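Actin binding protein family protein (PDB 6K2F) probably binds actin monomers and restrains their polymerisation by sequestering them, this chain being the N-terminal ADF-homology domain of a twinfilin. Local coordinates at residues Ser43-Asp46 and Ala47-Leu51; Ser129-Glu132 and Ala133-His137. All blocks are in the same frame, centred on the assembly; numbering follows the deposited sequence.

Interaction 1 of 2, residues Ser43-Asp46 and Ala47-Leu51; sequences SDFD and ADLDL
The ring of F45 carries L49 on one face: L49 CG stands 4.3 Å above the ring plane, displaced toward the rim, and the methyl CD1 reaches F45 CE2 at 3.7 Å. With CG anti to the backbone N (chi1 168°), the F45 ring is brought alongside the residue one helical turn later, where a branched leucine can cover part of an aromatic face, near its rim. D44, whose carboxylate is the second flat group, is the N-cap residue of helix 45-49, and that carboxylate makes the capping bond. A47 N donates to D44 OD1 at 3.1 Å in a nearly straight bond (175°), arriving from above the carboxylate plane, while A47 CB packs against D44 CG at 3.6 Å. Aspartate suits this position because its short side chain can fold back onto an amide of the first turn, and the small A47 CB fits close beside the carboxylate. The D44 carbonyl adds a backbone bond from D48 N. L49 N divides between F45 O, a weak bond, and D46 O. D48 turns its carboxylate to a salt bridge with R22 and a hydrogen bond from T42; these partners satisfy the charge of a buried acid. The short helix packs against both strand 62-68, where F66 meets F45, D48 and L49, and helix 127-137, whose K128 and Y131 touch D46 and L49 respectively.

Interaction 2 of 2, residues Ser129-Glu132 and Ala133-His137; sequences SGYE and AFLRH
L135 lies over one face of the Y131 ring in a CH-pi contact, an i to i+4 pairing within the C-terminal helix 127-137 of this ADF-homology fold. L135 CG is 4.2 Å from the ring centroid and 15° off its normal, and the methyl CD1 comes to 3.6 Å from Y131 CE2. The ring is set beside the following turn because its CG is anti to the backbone N (chi1 -175°). A large aromatic suits this inward side, where Y131 also touches Y116 and I118 of strand 114-120; F134 joins it there, its ring edge-to-face with Y116. Like Y131, G130 is buried, and its carbonyl receives F134 N at 2.9 Å.

The other side is looser and more polar. E132 and R136 bear opposite charges one turn apart, yet OE1 of E132 and NH1 of R136 stay 6.5 Å apart, and E132 OE2 has instead a long, weak ion pair with K128. The aliphatic part of R136 lies along the helix, with CG 3.4 Å from E132 O, and its guanidinium has A133 CA over one face. Near the chain terminus, H137 ND1 donates to A133 O at 3.0 Å, with that oxygen 23° out of the imidazole plane.

Interaction 1 precedes interaction 2 along the chain, and their centres lie about 15 Å apart in the same ADF-homology domain. Both are local: interaction 1 spans the N-cap and helix 45-49; interaction 2 lies on helix 127-137. The two helices meet through their apolar sides: L49 CD1 packs on Y131 CD2 at 3.6 Å, and F45 CE2 approaches Y131 CE2 at 3.8 Å. Y131 thus belongs to both a contact of its own helix and the interface between helices. A hydrogen bond from K128 N to D50 OD1 adds a polar tie. Helix 45-49 touches strand 62-68, and Y131, F134 and L135 touch strand 114-120, so both helices pack on one mixed sheet and on each other.

Interaction 1 of 2, residues Ser43-Asp46 and Ala47-Leu51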
loop_
_atom_site.group_PDB
_atom_site.type_symbol
_atom_site.label_atom_id
_atom_site.label_comp_id
_atom_site.label_asym_id
_atom_site.label_seq_id
_atom_site.Cartn_x
_atom_site.Cartn_y
_atom_site.Cartn_z
ATOM N N SER A 43 1.155 -4.091 -0.124
ATOM C CA SER A 43 1.009 -4.821 1.151
ATOM C C SER A 43 2.393 -5.266 1.662
ATOM O O SER A 43 2.414 -5.945 2.701
ATOM C CB SER A 43 0.097 -5.978 0.971
ATOM O OG SER A 43 0.675 -6.910 0.084
ATOM N N ASP A 44 3.484 -4.989 0.930
ATOM C CA ASP A 44 4.869 -5.445 1.267
ATOM C C ASP A 44 5.667 -4.279 1.854
ATOM O O ASP A 44 6.202 -3.457 1.099
ATOM C CB ASP A 44 5.575 -6.048 0.047
ATOM C CG ASP A 44 6.913 -6.724 0.341
ATOM O OD1 ASP A 44 7.529 -6.415 1.404
ATOM O OD2 ASP A 44 7.325 -7.562 -0.492
ATOM N N PHE A 45 5.717 -4.203 3.180
ATOM C CA PHE A 45 6.406 -3.128 3.933
ATOM C C PHE A 45 7.870 -3.056 3.494
ATOM O O PHE A 45 8.390 -1.970 3.230
ATOM C CB PHE A 45 6.289 -3.417 5.427
ATOM C CG PHE A 45 7.177 -2.578 6.306
ATOM C CD1 PHE A 45 6.759 -1.331 6.721
ATOM C CD2 PHE A 45 8.414 -3.034 6.724
ATOM C CE1 PHE A 45 7.540 -0.565 7.566
ATOM C CE2 PHE A 45 9.197 -2.260 7.565
ATOM C CZ PHE A 45 8.766 -1.026 7.974
ATOM N N ASP A 46 8.523 -4.214 3.426
ATOM C CA ASP A 46 9.979 -4.278 3.142
ATOM C C ASP A 46 10.268 -3.674 1.763
ATOM O O ASP A 46 11.157 -2.805 1.666
ATOM C CB ASP A 46 10.481 -5.717 3.220
ATOM C CG ASP A 46 10.500 -6.286 4.630
ATOM O OD1 ASP A 46 10.673 -5.517 5.597
ATOM O OD2 ASP A 46 10.331 -7.501 4.759
ATOM N N ALA A 47 9.539 -4.112 0.732
ATOM C CA ALA A 47 9.677 -3.599 -0.648
ATOM C C ALA A 47 9.389 -2.098 -0.650
ATOM O O ALA A 47 10.121 -1.325 -1.290
ATOM C CB ALA A 47 8.723 -4.318 -1.565
ATOM N N ASP A 48 8.355 -1.679 0.073
ATOM C CA ASP A 48 7.900 -0.276 -0.002
ATOM C C ASP A 48 8.957 0.663 0.598
ATOM O O ASP A 48 8.983 1.851 0.217
ATOM C CB ASP A 48 6.538 -0.072 0.661
ATOM C CG ASP A 48 5.346 -0.644 -0.099
ATOM O OD1 ASP A 48 5.526 -1.288 -1.188
ATOM O OD2 ASP A 48 4.220 -0.452 0.423
ATOM N N LEU A 49 9.810 0.179 1.506
ATOM C CA LEU A 49 10.840 1.066 2.100
ATOM C C LEU A 49 11.685 1.675 0.979
ATOM O O LEU A 49 12.092 2.842 1.104
ATOM C CB LEU A 49 11.701 0.295 3.104
ATOM C CG LEU A 49 11.050 0.084 4.470
ATOM C CD1 LEU A 49 11.817 -0.948 5.279
ATOM C CD2 LEU A 49 10.952 1.406 5.216
ATOM N N ASP A 50 11.948 0.914 -0.084
ATOM C CA ASP A 50 12.834 1.399 -1.167
ATOM C C ASP A 50 12.125 2.488 -1.988
ATOM O O ASP A 50 12.840 3.279 -2.666
ATOM C CB ASP A 50 13.322 0.236 -2.018
ATOM C CG ASP A 50 14.409 -0.575 -1.334
ATOM O OD1 ASP A 50 15.073 -0.025 -0.435
ATOM O OD2 ASP A 50 14.604 -1.749 -1.724
ATOM N N LEU A 51 10.792 2.558 -1.965
ATOM C CA LEU A 51 10.061 3.601 -2.751
ATOM C C LEU A 51 10.417 5.001 -2.252
ATOM O O LEU A 51 10.345 5.948 -3.048
ATOM C CB LEU A 51 8.552 3.371 -2.646
ATOM C CG LEU A 51 8.057 2.074 -3.274
ATOM C CD1 LEU A 51 6.572 1.895 -2.999
ATOM C CD2 LEU A 51 8.345 2.049 -4.772
#

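Interaction 2 of 2, residues Ser129-Glu132 and Ala133-His137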
loop_
_atom_site.group_PDB
_atom_site.type_symbol
_atom_site.label_atom_id
_atom_site.label_comp_id
_atom_site.label_asym_id
_atom_site.label_seq_id
_atom_site.Cartn_x
_atom_site.Cartn_y
_atom_site.Cartn_z
ATOM N N SER A 129 17.738 -1.109 3.236
ATOM C CA SER A 129 19.109 -1.207 3.779
ATOM C C SER A 129 19.283 -0.216 4.926
ATOM O O SER A 129 19.874 -0.602 5.980
ATOM C CB SER A 129 20.139 -0.962 2.708
ATOM O OG SER A 129 20.134 -2.014 1.760
ATOM N N GLY A 130 18.838 1.024 4.716
ATOM C CA GLY A 130 18.993 2.079 5.721
ATOM C C GLY A 130 18.181 1.766 6.968
ATOM O O GLY A 130 18.665 2.004 8.102
ATOM N N TYR A 131 16.992 1.196 6.786
ATOM C CA TYR A 131 16.108 0.839 7.923
ATOM C C TYR A 131 16.758 -0.269 8.752
ATOM O O TYR A 131 16.760 -0.208 9.999
ATOM C CB TYR A 131 14.739 0.402 7.401
ATOM C CG TYR A 131 13.737 0.138 8.490
ATOM C CD1 TYR A 131 13.431 1.125 9.410
ATOM C CD2 TYR A 131 13.153 -1.104 8.636
ATOM C CE1 TYR A 131 12.536 0.886 10.439
ATOM C CE2 TYR A 131 12.249 -1.356 9.655
ATOM C CZ TYR A 131 11.947 -0.359 10.561
ATOM O OH TYR A 131 11.042 -0.593 11.552
ATOM N N GLU A 132 17.270 -1.299 8.079
ATOM C CA GLU A 132 17.929 -2.436 8.779
ATOM C C GLU A 132 19.142 -1.902 9.554
ATOM O O GLU A 132 19.343 -2.315 10.692
ATOM C CB GLU A 132 18.266 -3.527 7.770
ATOM C CG GLU A 132 17.026 -4.201 7.185
ATOM C CD GLU A 132 16.151 -4.985 8.160
ATOM O OE1 GLU A 132 16.631 -5.304 9.273
ATOM O OE2 GLU A 132 14.981 -5.284 7.805
ATOM N N ALA A 133 19.888 -0.956 8.982
ATOM C CA ALA A 133 21.070 -0.360 9.647
ATOM C C ALA A 133 20.627 0.415 10.887
ATOM O O ALA A 133 21.303 0.314 11.920
ATOM C CB ALA A 133 21.826 0.525 8.686
ATOM N N PHE A 134 19.533 1.163 10.779
ATOM C CA PHE A 134 18.955 1.912 11.927
ATOM C C PHE A 134 18.604 0.923 13.041
ATOM O O PHE A 134 18.959 1.171 14.216
ATOM C CB PHE A 134 17.717 2.712 11.525
ATOM C CG PHE A 134 16.941 3.231 12.713
ATOM C CD1 PHE A 134 17.341 4.377 13.387
ATOM C CD2 PHE A 134 15.848 2.545 13.199
ATOM C CE1 PHE A 134 16.632 4.837 14.485
ATOM C CE2 PHE A 134 15.144 2.992 14.311
ATOM C CZ PHE A 134 15.534 4.145 14.947
ATOM N N LEU A 135 17.936 -0.183 12.695
ATOM C CA LEU A 135 17.448 -1.146 13.717
ATOM C C LEU A 135 18.632 -1.759 14.458
ATOM O O LEU A 135 18.518 -2.010 15.668
ATOM C CB LEU A 135 16.587 -2.225 13.050
ATOM C CG LEU A 135 15.212 -1.772 12.580
ATOM C CD1 LEU A 135 14.480 -2.934 11.942
ATOM C CD2 LEU A 135 14.402 -1.186 13.726
ATOM N N ARG A 136 19.740 -1.992 13.762
ATOM C CA ARG A 136 20.911 -2.682 14.363
ATOM C C ARG A 136 21.505 -1.811 15.488
ATOM O O ARG A 136 22.146 -2.397 16.367
ATOM C CB ARG A 136 21.850 -3.112 13.225
ATOM C CG ARG A 136 21.345 -4.351 12.498
ATOM C CD ARG A 136 22.046 -4.747 11.211
ATOM N NE ARG A 136 23.271 -3.988 11.003
ATOM C CZ ARG A 136 23.601 -3.322 9.893
ATOM N NH1 ARG A 136 22.808 -3.330 8.830
ATOM N NH2 ARG A 136 24.741 -2.650 9.852
ATOM N N HIS A 137 21.237 -0.494 15.526
ATOM C CA HIS A 137 21.864 0.472 16.469
ATOM C C HIS A 137 20.836 1.263 17.294
ATOM O O HIS A 137 21.264 2.182 18.039
ATOM C CB HIS A 137 22.771 1.430 15.691
ATOM C CG HIS A 137 23.834 0.726 14.920
ATOM N ND1 HIS A 137 23.749 0.551 13.552
ATOM C CD2 HIS A 137 24.991 0.141 15.312
ATOM C CE1 HIS A 137 24.813 -0.100 13.128
ATOM N NE2 HIS A 137 25.594 -0.362 14.190
#